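Local coordinates for protein acetyl-xylan esterase (Streptomyces lividans, PDB 2CC0) that removes acetyl groups from acetylated xylan, a plant cell-wall polysaccharide, acting as a metal-dependent family 4 carbohydrate esterase, at residues 8-13 against 149-154; 34-39 against 98-103. All blocks are in the same frame, centred on the assembly; numbering follows the deposited sequence.

Overall arrangement
Both contacts are buried, with centres about 10 Å apart near the centre of the molecule, and both draw on the same parallel sheet, where strands 5-12 and 34-37 are neighbours. Contact 1 is parallel sheet pairing of strands 5-12 and 151-155, straight at its G8 end and at the D12 N bond but loose between. Contact 2 lies within the loop that contact 1 closes, and its segments meet mainly through the F36 ring, with a cation-pi stack and without main-chain pairing. The two meet at R100, whose NH1 forms a salt bridge with D12 OD1 (2.7 Å). Each also supplies part of the zinc and acetate site: D13 as metal ligand, Y103 N as acetate donor.

Contact 1: residues 8-13 against 149-154; sequences GLTFDD and GQVILM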
ATOM      1  N   GLY A   8       2.169  -5.877  -9.906  1.00  8.68           N
ATOM      2  CA  GLY A   8       1.352  -6.900  -9.257  1.00  8.08           C
ATOM      3  C   GLY A   8       0.119  -7.196 -10.074  1.00  8.36           C
ATOM      4  O   GLY A   8      -0.887  -6.497  -9.936  1.00  9.37           O
ATOM      5  N   LEU A   9       0.190  -8.219 -10.936  1.00  7.19           N
ATOM      6  CA  LEU A   9      -1.028  -8.655 -11.633  1.00  6.92           C
ATOM      7  C   LEU A   9      -1.862  -9.468 -10.675  1.00  7.00           C
ATOM      8  O   LEU A   9      -1.339 -10.371 -10.014  1.00  7.42           O
ATOM      9  CB  LEU A   9      -0.679  -9.526 -12.835  1.00  7.66           C
ATOM     10  CG  LEU A   9       0.233  -8.866 -13.858  1.00  7.55           C
ATOM     11  CD1 LEU A   9       0.506  -9.887 -15.007  1.00 10.60           C
ATOM     12  CD2 LEU A   9      -0.320  -7.547 -14.414  1.00 11.60           C
ATOM     13  N   THR A  10      -3.156  -9.150 -10.582  1.00  7.42           N
ATOM     14  CA  THR A  10      -4.035  -9.891  -9.687  1.00  7.44           C
ATOM     15  C   THR A  10      -5.357 -10.219 -10.362  1.00  7.95           C
ATOM     16  O   THR A  10      -5.816  -9.462 -11.227  1.00  9.23           O
ATOM     17  CB  THR A  10      -4.304  -9.112  -8.353  1.00  8.58           C
ATOM     18  OG1 THR A  10      -5.178  -8.008  -8.616  1.00  7.84           O
ATOM     19  CG2 THR A  10      -2.994  -8.604  -7.739  1.00  8.01           C
ATOM     20  N   PHE A  11      -5.953 -11.354  -9.971  1.00  7.67           N
ATOM     21  CA  PHE A  11      -7.244 -11.793 -10.519  1.00  7.59           C
ATOM     22  C   PHE A  11      -8.160 -12.236  -9.389  1.00  8.30           C
ATOM     23  O   PHE A  11      -7.859 -13.211  -8.661  1.00  8.43           O
ATOM     24  CB  PHE A  11      -7.033 -12.957 -11.517  1.00  8.17           C
ATOM     25  CG  PHE A  11      -6.168 -12.587 -12.679  1.00  6.87           C
ATOM     26  CD1 PHE A  11      -6.731 -11.984 -13.801  1.00  8.76           C
ATOM     27  CD2 PHE A  11      -4.773 -12.785 -12.636  1.00  6.83           C
ATOM     28  CE1 PHE A  11      -5.949 -11.628 -14.872  1.00  9.62           C
ATOM     29  CE2 PHE A  11      -3.982 -12.425 -13.702  1.00  8.57           C
ATOM     30  CZ  PHE A  11      -4.565 -11.818 -14.829  1.00  8.71           C
ATOM     31  N   ASP A  12      -9.259 -11.498  -9.223  1.00  8.46           N
ATOM     32  CA  ASP A  12     -10.260 -11.806  -8.211  1.00  8.85           C
ATOM     33  C   ASP A  12     -11.345 -12.786  -8.680  1.00  9.32           C
ATOM     34  O   ASP A  12     -11.696 -12.837  -9.876  1.00  9.39           O
ATOM     35  CB  ASP A  12     -10.967 -10.530  -7.765  1.00 11.08           C
ATOM     36  CG  ASP A  12     -10.112  -9.657  -6.861  1.00 11.77           C
ATOM     37  OD1 ASP A  12      -8.917  -9.937  -6.663  1.00 13.07           O
ATOM     38  OD2 ASP A  12     -10.662  -8.645  -6.370  1.00 16.01           O
ATOM     39  N   ASP A  13     -11.824 -13.560  -7.704  1.00  9.10           N
ATOM     40  CA  ASP A  13     -13.131 -14.257  -7.734  1.00 10.31           C
ATOM     41  C   ASP A  13     -13.152 -15.659  -8.307  1.00 11.16           C
ATOM     42  O   ASP A  13     -14.243 -16.232  -8.584  1.00 12.94           O
ATOM     43  CB  ASP A  13     -14.228 -13.425  -8.410  1.00 10.78           C
ATOM     44  CG  ASP A  13     -14.630 -12.233  -7.602  1.00 14.35           C
ATOM     45  OD1 ASP A  13     -14.575 -12.314  -6.350  1.00 13.96           O
ATOM     46  OD2 ASP A  13     -15.033 -11.225  -8.246  1.00 19.06           O
ATOM     47  N   GLY A 149       6.158  -1.517  -8.540  1.00 11.18           N
ATOM     48  CA  GLY A 149       5.536  -1.673  -7.222  1.00 10.06           C
ATOM     49  C   GLY A 149       4.022  -1.708  -7.266  1.00  9.78           C
ATOM     50  O   GLY A 149       3.394  -2.159  -6.298  1.00  9.72           O
ATOM     51  N   GLN A 150       3.431  -1.243  -8.373  1.00  8.50           N
ATOM     52  CA  GLN A 150       1.990  -1.073  -8.411  1.00  9.08           C
ATOM     53  C   GLN A 150       1.190  -2.317  -8.750  1.00  8.55           C
ATOM     54  O   GLN A 150       1.665  -3.209  -9.467  1.00  9.28           O
ATOM     55  CB  GLN A 150       1.617   0.096  -9.301  1.00  8.99           C
ATOM     56  CG  GLN A 150       2.298   1.373  -8.799  1.00  9.94           C
ATOM     57  CD  GLN A 150       1.786   2.616  -9.486  1.00 11.94           C
ATOM     58  OE1 GLN A 150       1.790   2.698 -10.714  1.00 15.76           O
ATOM     59  NE2 GLN A 150       1.358   3.612  -8.690  1.00 14.04           N
ATOM     60  N   VAL A 151      -0.048  -2.308  -8.261  1.00  7.93           N
ATOM     61  CA  VAL A 151      -0.941  -3.472  -8.300  1.00  8.19           C
ATOM     62  C   VAL A 151      -2.189  -3.137  -9.127  1.00  8.58           C
ATOM     63  O   VAL A 151      -2.798  -2.086  -8.939  1.00  8.78           O
ATOM     64  CB  VAL A 151      -1.355  -3.842  -6.863  1.00  7.99           C
ATOM     65  CG1 VAL A 151      -2.416  -4.896  -6.869  1.00  8.23           C
ATOM     66  CG2 VAL A 151      -0.149  -4.289  -5.999  1.00  9.96           C
ATOM     67  N   ILE A 152      -2.576  -4.044 -10.032  1.00  8.35           N
ATOM     68  CA  ILE A 152      -3.786  -3.849 -10.837  1.00  9.24           C
ATOM     69  C   ILE A 152      -4.858  -4.899 -10.485  1.00  9.33           C
ATOM     70  O   ILE A 152      -4.542  -6.083 -10.352  1.00  8.87           O
ATOM     71  CB  ILE A 152      -3.488  -3.885 -12.372  1.00  9.36           C
ATOM     72  CG1 ILE A 152      -4.781  -3.615 -13.163  1.00  9.47           C
ATOM     73  CG2 ILE A 152      -2.805  -5.208 -12.778  1.00 10.16           C
ATOM     74  CD1 ILE A 152      -4.559  -3.160 -14.603  1.00 11.36           C
ATOM     75  N   LEU A 153      -6.102  -4.436 -10.338  1.00  8.58           N
ATOM     76  CA  LEU A 153      -7.264  -5.293 -10.157  1.00  8.38           C
ATOM     77  C   LEU A 153      -7.794  -5.815 -11.493  1.00  8.79           C
ATOM     78  O   LEU A 153      -8.219  -5.038 -12.371  1.00  8.85           O
ATOM     79  CB  LEU A 153      -8.381  -4.503  -9.452  1.00  8.18           C
ATOM     80  CG  LEU A 153      -9.746  -5.194  -9.370  1.00  8.86           C
ATOM     81  CD1 LEU A 153      -9.664  -6.468  -8.496  1.00  9.87           C
ATOM     82  CD2 LEU A 153     -10.814  -4.225  -8.855  1.00  9.91           C
ATOM     83  N   MET A 154      -7.782  -7.151 -11.638  1.00  8.68           N
ATOM     84  CA  MET A 154      -8.486  -7.807 -12.743  1.00  9.91           C
ATOM     85  C   MET A 154      -9.294  -8.951 -12.135  1.00  9.32           C
ATOM     86  O   MET A 154      -9.159  -9.225 -10.943  1.00  8.43           O
ATOM     87  CB  MET A 154      -7.498  -8.315 -13.805  1.00  9.60           C
ATOM     88  CG  MET A 154      -6.824  -7.165 -14.557  1.00 10.53           C
ATOM     89  SD  MET A 154      -5.684  -7.762 -15.808  1.00 13.56           S
ATOM     90  CE  MET A 154      -4.359  -8.301 -14.719  1.00 13.24           C
TER
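G8 begins the pairing with main-chain bonds, its N donating to Q150 O (2.8 Å) and its O accepting from I152 N (3.0 Å). Further along, the T10 N to I152 O and M154 N to T10 O bonds are weak and bent. The row recovers where D12 N reaches M154 O at 2.9 Å. The strand axes run parallel to within 20°.

T10 adds a side-chain bond. With chi1 at 73°, OG1 lies between the backbone N and carbonyl carbon, from there donating to I152 O at 2.7 Å, tilted 29° from the carbonyl plane; it also meets R100 NH1. With a valine here, I152 O would probably be left with little more than the weak bond from T10 N, and R100 NH1 would lose an acceptor.

Apolar contacts fill one face of the pair. M154 lies alongside F11, its SD 4.9 Å from the F11 ring centre, an oblique Met-aromatic contact, while CE touches CZ. Beside it L9 CD2 packs on I152 CG2 (3.8 Å). On the other face, the T10 and V151 side chains cross nearly at right angles, CG2 against CG1. From that face L153 CD1 reaches D12 OD2 (3.2 Å), of the carboxylate whose OD1 pairs with R100.

These are neighbouring parallel strands of the distorted beta/alpha barrel of family 4 carbohydrate esterases, and strand 5-12 leads to the zinc ligand D13.

Contact 2: residues 34-39 against 98-103; sequences TMFNQG and LFRPPY. With ACT (acetate ion), chain D.
F36 carries the guanidinium of R100 over one face of its ring, the two centres 4.3 Å apart and the planes 25° from parallel, a cation-pi stack. The overlap is offset: from the guanidinium, the ring is met at its CD1-CE1 side, with R100 NH1 3.6 Å from F36 CD1. The root of the same arginine covers the other edge of the same face, R100 CB lying 3.4 Å from F36 CD2. The side chain therefore arches across the phenyl group, and the bend at chi3 (-81°) lays its planar end back over the ring. L98 CB comes obliquely to F36 CE2 at 4.1 Å, and the main chain at F99 approaches that atom too. Farther back, T34 CG2 meets L98 CD1 at 4.2 Å.

Stacking is one part of what fixes the guanidinium. NH1 is bound by D12 and T10, NE by V122 O and NH2 by I123 O, so all three nitrogens are engaged and the group has little freedom to turn. R100 begins an R-P-P-Y sequence, probably one of the signature motifs of family 4 carbohydrate esterases, consistent with a place along the active-site groove. Its carbonyl accepts a bond from ND1 of the zinc ligand H62, placing R100 in the second shell of the metal.

Past the prolines the chain reaches the acetate, probably from the crystallisation liquor, although it sits where a released acetyl group might be expected. Y103 N donates to acetate O at 2.8 Å in an almost straight bond (176°), while R100 CD lies 3.8 Å from acetate CH3. The Y103 ring stacks on H68 and meets H66, another zinc ligand, edge-to-face.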
ATOM      1  N   THR A  34      -1.241 -13.024  -8.720  1.00  6.57           N
ATOM      2  CA  THR A  34      -1.872 -13.403  -7.474  1.00  6.76           C
ATOM      3  C   THR A  34      -3.367 -13.568  -7.679  1.00  6.83           C
ATOM      4  O   THR A  34      -4.044 -12.643  -8.164  1.00  6.54           O
ATOM      5  CB  THR A  34      -1.598 -12.358  -6.352  1.00  7.30           C
ATOM      6  OG1 THR A  34      -0.199 -12.224  -6.203  1.00  8.17           O
ATOM      7  CG2 THR A  34      -2.183 -12.873  -5.018  1.00  8.48           C
ATOM      8  N   MET A  35      -3.860 -14.758  -7.333  1.00  6.74           N
ATOM      9  CA  MET A  35      -5.291 -15.113  -7.517  1.00  7.39           C
ATOM     10  C   MET A  35      -5.982 -14.945  -6.166  1.00  7.02           C
ATOM     11  O   MET A  35      -5.701 -15.723  -5.224  1.00  7.17           O
ATOM     12  CB  MET A  35      -5.447 -16.565  -8.013  1.00  8.49           C
ATOM     13  CG  MET A  35      -4.384 -17.000  -9.060  1.00 11.33           C
ATOM     14  SD  MET A  35      -4.242 -15.889 -10.476  1.00 12.42           S
ATOM     15  CE  MET A  35      -5.562 -16.479 -11.524  1.00 15.90           C
ATOM     16  N   PHE A  36      -6.889 -13.950  -6.082  1.00  6.67           N
ATOM     17  CA  PHE A  36      -7.646 -13.693  -4.843  1.00  6.20           C
ATOM     18  C   PHE A  36      -8.935 -14.512  -4.938  1.00  7.01           C
ATOM     19  O   PHE A  36      -9.940 -14.059  -5.506  1.00  6.83           O
ATOM     20  CB  PHE A  36      -7.912 -12.198  -4.663  1.00  6.38           C
ATOM     21  CG  PHE A  36      -6.707 -11.438  -4.204  1.00  5.79           C
ATOM     22  CD1 PHE A  36      -5.774 -10.961  -5.138  1.00  7.11           C
ATOM     23  CD2 PHE A  36      -6.476 -11.226  -2.831  1.00  7.92           C
ATOM     24  CE1 PHE A  36      -4.639 -10.256  -4.693  1.00  7.70           C
ATOM     25  CE2 PHE A  36      -5.347 -10.519  -2.403  1.00  7.25           C
ATOM     26  CZ  PHE A  36      -4.442 -10.048  -3.328  1.00  7.77           C
ATOM     27  N   ASN A  37      -8.851 -15.748  -4.442  1.00  6.98           N
ATOM     28  CA  ASN A  37      -9.979 -16.700  -4.535  1.00  6.67           C
ATOM     29  C   ASN A  37     -11.039 -16.459  -3.461  1.00  7.46           C
ATOM     30  O   ASN A  37     -10.712 -16.131  -2.310  1.00  8.00           O
ATOM     31  CB  ASN A  37      -9.482 -18.147  -4.358  1.00  7.43           C
ATOM     32  CG  ASN A  37      -8.655 -18.669  -5.538  1.00  7.17           C
ATOM     33  OD1 ASN A  37      -8.563 -18.076  -6.647  1.00 10.54           O
ATOM     34  ND2 ASN A  37      -8.110 -19.826  -5.329  1.00  7.27           N
ATOM     35  N   GLN A  38     -12.304 -16.723  -3.802  1.00  7.50           N
ATOM     36  CA  GLN A  38     -13.332 -16.821  -2.752  1.00  7.55           C
ATOM     37  C   GLN A  38     -13.258 -18.208  -2.117  1.00  7.87           C
ATOM     38  O   GLN A  38     -13.101 -19.218  -2.826  1.00  8.80           O
ATOM     39  CB  GLN A  38     -14.736 -16.639  -3.323  1.00  8.23           C
ATOM     40  CG  GLN A  38     -14.985 -15.202  -3.812  1.00  6.86           C
ATOM     41  CD  GLN A  38     -16.408 -14.989  -4.223  1.00  9.45           C
ATOM     42  OE1 GLN A  38     -17.312 -15.598  -3.654  1.00 11.76           O
ATOM     43  NE2 GLN A  38     -16.622 -14.126  -5.207  1.00 10.76           N
ATOM     44  N   GLY A  39     -13.402 -18.255  -0.799  1.00  8.05           N
ATOM     45  CA  GLY A  39     -13.348 -19.559  -0.090  1.00  7.81           C
ATOM     46  C   GLY A  39     -14.371 -20.561  -0.630  1.00  7.99           C
ATOM     47  O   GLY A  39     -14.061 -21.748  -0.800  1.00  9.49           O
ATOM     48  N   LEU A  98      -2.129 -12.749   2.154  1.00  7.69           N
ATOM     49  CA  LEU A  98      -2.759 -11.540   1.585  1.00  6.61           C
ATOM     50  C   LEU A  98      -4.277 -11.664   1.548  1.00  7.04           C
ATOM     51  O   LEU A  98      -4.815 -12.742   1.280  1.00  8.24           O
ATOM     52  CB  LEU A  98      -2.277 -11.307   0.151  1.00  7.11           C
ATOM     53  CG  LEU A  98      -0.756 -11.286  -0.063  1.00  7.26           C
ATOM     54  CD1 LEU A  98      -0.472 -11.162  -1.537  1.00 10.38           C
ATOM     55  CD2 LEU A  98      -0.083 -10.169   0.764  1.00  8.37           C
ATOM     56  N   PHE A  99      -4.963 -10.549   1.798  1.00  6.80           N
ATOM     57  CA  PHE A  99      -6.418 -10.523   1.780  1.00  7.32           C
ATOM     58  C   PHE A  99      -6.877  -9.294   1.031  1.00  7.69           C
ATOM     59  O   PHE A  99      -6.395  -8.189   1.298  1.00  8.85           O
ATOM     60  CB  PHE A  99      -6.945 -10.467   3.228  1.00  8.06           C
ATOM     61  CG  PHE A  99      -8.442 -10.203   3.319  1.00  7.58           C
ATOM     62  CD1 PHE A  99      -9.359 -11.215   3.026  1.00  8.87           C
ATOM     63  CD2 PHE A  99      -8.919  -8.923   3.665  1.00  9.19           C
ATOM     64  CE1 PHE A  99     -10.739 -10.946   3.090  1.00 10.16           C
ATOM     65  CE2 PHE A  99     -10.288  -8.640   3.725  1.00  8.78           C
ATOM     66  CZ  PHE A  99     -11.212  -9.669   3.440  1.00  9.43           C
ATOM     67  N   ARG A 100      -7.813  -9.472   0.098  1.00  6.41           N
ATOM     68  CA  ARG A 100      -8.405  -8.302  -0.569  1.00  6.33           C
ATOM     69  C   ARG A 100      -9.865  -8.211  -0.155  1.00  7.50           C
ATOM     70  O   ARG A 100     -10.634  -9.166  -0.376  1.00  7.35           O
ATOM     71  CB  ARG A 100      -8.288  -8.399  -2.099  1.00  7.20           C
ATOM     72  CG  ARG A 100      -8.984  -7.239  -2.818  1.00  8.38           C
ATOM     73  CD  ARG A 100      -8.641  -7.321  -4.280  1.00  8.68           C
ATOM     74  NE  ARG A 100      -7.321  -6.742  -4.565  1.00  9.47           N
ATOM     75  CZ  ARG A 100      -6.634  -7.015  -5.677  1.00  9.32           C
ATOM     76  NH1 ARG A 100      -7.125  -7.897  -6.551  1.00  9.50           N
ATOM     77  NH2 ARG A 100      -5.468  -6.429  -5.894  1.00 11.10           N
ATOM     78  N   PRO A 101     -10.265  -7.086   0.467  1.00  8.58           N
ATOM     79  CA  PRO A 101     -11.663  -6.987   0.873  1.00  9.08           C
ATOM     80  C   PRO A 101     -12.552  -6.941  -0.379  1.00  9.60           C
ATOM     81  O   PRO A 101     -12.230  -6.245  -1.353  1.00 10.06           O
ATOM     82  CB  PRO A 101     -11.736  -5.616   1.567  1.00 10.20           C
ATOM     83  CG  PRO A 101     -10.325  -5.260   1.921  1.00 11.04           C
ATOM     84  CD  PRO A 101      -9.499  -5.866   0.796  1.00 10.20           C
ATOM     85  N   PRO A 102     -13.674  -7.676  -0.362  1.00 10.27           N
ATOM     86  CA  PRO A 102     -14.648  -7.473  -1.434  1.00 10.43           C
ATOM     87  C   PRO A 102     -14.989  -5.975  -1.576  1.00 10.21           C
ATOM     88  O   PRO A 102     -15.191  -5.274  -0.571  1.00  9.48           O
ATOM     89  CB  PRO A 102     -15.866  -8.265  -0.933  1.00 11.27           C
ATOM     90  CG  PRO A 102     -15.277  -9.394  -0.094  1.00 10.97           C
ATOM     91  CD  PRO A 102     -14.072  -8.744   0.580  1.00 10.79           C
ATOM     92  N   TYR A 103     -15.044  -5.494  -2.814  1.00 10.07           N
ATOM     93  CA  TYR A 103     -15.438  -4.078  -3.148  1.00 10.34           C
ATOM     94  C   TYR A 103     -14.396  -3.082  -2.661  1.00 11.67           C
ATOM     95  O   TYR A 103     -14.648  -1.882  -2.703  1.00 12.02           O
ATOM     96  CB  TYR A 103     -16.812  -3.701  -2.555  1.00 11.48           C
ATOM     97  CG  TYR A 103     -17.855  -4.763  -2.836  1.00 10.92           C
ATOM     98  CD1 TYR A 103     -18.400  -4.905  -4.119  1.00 12.99           C
ATOM     99  CD2 TYR A 103     -18.234  -5.666  -1.851  1.00 11.46           C
ATOM    100  CE1 TYR A 103     -19.341  -5.910  -4.388  1.00 12.69           C
ATOM    101  CE2 TYR A 103     -19.184  -6.680  -2.105  1.00 12.39           C
ATOM    102  CZ  TYR A 103     -19.727  -6.796  -3.384  1.00 12.35           C
ATOM    103  OH  TYR A 103     -20.644  -7.799  -3.638  1.00 15.11           O
TER
HETATM  104  C   ACT D 201     -13.222  -7.139  -5.485  0.50 11.49           C
HETATM  105  O   ACT D 201     -14.393  -7.144  -5.035  0.50 11.03           O
HETATM  106  OXT ACT D 201     -12.946  -7.944  -6.421  0.50 11.77           O
HETATM  107  CH3 ACT D 201     -12.192  -6.213  -4.913  0.50 12.03           C